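Local coordinates for protein putative fimbrial subunit (Corynebacterium diphtheriae, PDB 4HSQ) that is the major pilin SpaD, whose copies probably join end to end into the shaft of a surface pilus, with domains stiffened by internal isopeptide bonds, at residues K94-S97 with G98-M101. Residues are numbered along the deposited sequence; the frame is centred on the assembly and turned at random.
Sequences KVKS and GDKM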
loop_
_atom_site.group_PDB
_atom_site.type_symbol
_atom_site.label_atom_id
_atom_site.label_comp_id
_atom_site.label_asym_id
_atom_site.label_seq_id
_atom_site.Cartn_x
_atom_site.Cartn_y
_atom_site.Cartn_z
ATOM N N LYS A 94 3.558 -33.142 2.379
ATOM C CA LYS A 94 3.346 -32.760 0.986
ATOM C C LYS A 94 4.576 -32.076 0.391
ATOM O O LYS A 94 4.608 -31.821 -0.815
ATOM C CB LYS A 94 2.114 -31.838 0.853
ATOM C CG LYS A 94 0.805 -32.493 1.243
ATOM C CD LYS A 94 -0.376 -31.606 0.878
ATOM C CE LYS A 94 -1.678 -32.185 1.366
ATOM N NZ LYS A 94 -2.808 -31.237 1.139
ATOM N N VAL A 95 5.584 -31.767 1.220
ATOM C CA VAL A 95 6.784 -31.072 0.732
ATOM C C VAL A 95 7.770 -32.081 0.166
ATOM O O VAL A 95 8.118 -33.041 0.847
ATOM C CB VAL A 95 7.448 -30.163 1.806
ATOM C CG1 VAL A 95 8.619 -29.364 1.212
ATOM C CG2 VAL A 95 6.417 -29.216 2.430
ATOM N N LYS A 96 8.210 -31.857 -1.083
ATOM C CA LYS A 96 9.188 -32.732 -1.744
ATOM C C LYS A 96 10.560 -32.090 -1.626
ATOM O O LYS A 96 10.660 -30.872 -1.565
ATOM C CB LYS A 96 8.827 -33.028 -3.218
ATOM C CG LYS A 96 7.362 -33.436 -3.492
ATOM C CD LYS A 96 7.035 -34.883 -3.120
ATOM C CE LYS A 96 5.546 -35.120 -2.960
ATOM N NZ LYS A 96 5.178 -35.414 -1.544
ATOM N N SER A 97 11.610 -32.908 -1.536
ATOM C CA SER A 97 13.006 -32.463 -1.401
ATOM C C SER A 97 13.357 -31.350 -2.398
ATOM O O SER A 97 13.081 -31.480 -3.592
ATOM C CB SER A 97 13.951 -33.649 -1.578
ATOM O OG SER A 97 15.277 -33.203 -1.777
ATOM N N GLY A 98 13.874 -30.241 -1.873
ATOM C CA GLY A 98 14.263 -29.065 -2.652
ATOM C C GLY A 98 13.138 -28.254 -3.289
ATOM O O GLY A 98 13.409 -27.407 -4.140
ATOM N N ASP A 99 11.878 -28.505 -2.908
ATOM C CA ASP A 99 10.715 -27.780 -3.456
ATOM C C ASP A 99 10.821 -26.268 -3.293
ATOM O O ASP A 99 11.305 -25.792 -2.278
ATOM C CB ASP A 99 9.427 -28.212 -2.751
ATOM C CG ASP A 99 8.633 -29.281 -3.461
ATOM O OD1 ASP A 99 9.004 -29.637 -4.611
ATOM O OD2 ASP A 99 7.616 -29.739 -2.888
ATOM N N LYS A 100 10.326 -25.527 -4.279
ATOM C CA LYS A 100 10.238 -24.088 -4.167
ATOM C C LYS A 100 8.979 -23.795 -3.347
ATOM O O LYS A 100 7.870 -24.168 -3.759
ATOM C CB LYS A 100 10.207 -23.410 -5.540
ATOM C CG LYS A 100 9.941 -21.881 -5.510
ATOM C CD LYS A 100 10.967 -21.048 -4.733
ATOM C CE LYS A 100 12.210 -20.715 -5.531
ATOM N NZ LYS A 100 13.193 -19.944 -4.722
HETATM N N MSE A 101 9.172 -23.242 -2.153
HETATM C CA MSE A 101 8.098 -22.887 -1.227
HETATM C C MSE A 101 7.603 -21.495 -1.565
HETATM O O MSE A 101 8.406 -20.595 -1.857
HETATM C CB MSE A 101 8.586 -22.922 0.235
HETATM C CG MSE A 101 9.256 -24.226 0.613
HETATM SE SE MSE A 101 8.070 -25.717 0.357
HETATM C CE MSE A 101 6.607 -25.232 1.559
HETATM O O HOH W 1 10.952 -31.084 -5.713
#
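Asp99 turns its carboxylate back over the backbone of Lys96, and two hydrogen bonds join the pair in opposite senses. Lys96 N gives its hydrogen to Asp99 OD2 at 2.8 Å, nearly straight at 162°, arriving from well above the carboxylate plane rather than within it. In return Asp99 N donates to Lys96 O at 3.0 Å, closing a type II beta turn from Lys96 to Asp99. Gly98 takes the third position of that turn with a positive phi of 69°. The other carboxylate oxygen, Asp99 OD1, accepts from a water at 2.7 Å, which also donates to Ser97 O, so water and side chain together bridge the turn. The Lys96 side chain lies alongside Asp99, its CB 3.5 Å from Asp99 OD2, before its chain bends away. This tight turn leads from helix 89-93 into strand 100-109, an inner strand of an antiparallel sheet in the first of the two domains of this fragment (D2), which matches the Sgo0707 N2 family. On the buried side, Val95 CG1, anti to the backbone N (chi1 -175°), meets the SE of Met101, present as selenomethionine, at 3.8 Å, the two side chains crossing at about a right angle. Ala61 and Leu87 touch both of them, and Phe41 and Phe43 pack on Met101. Farther out, Ser97 OG hydrogen-bonds Trp32 N, and Lys94 NZ forms a salt bridge with Asp70.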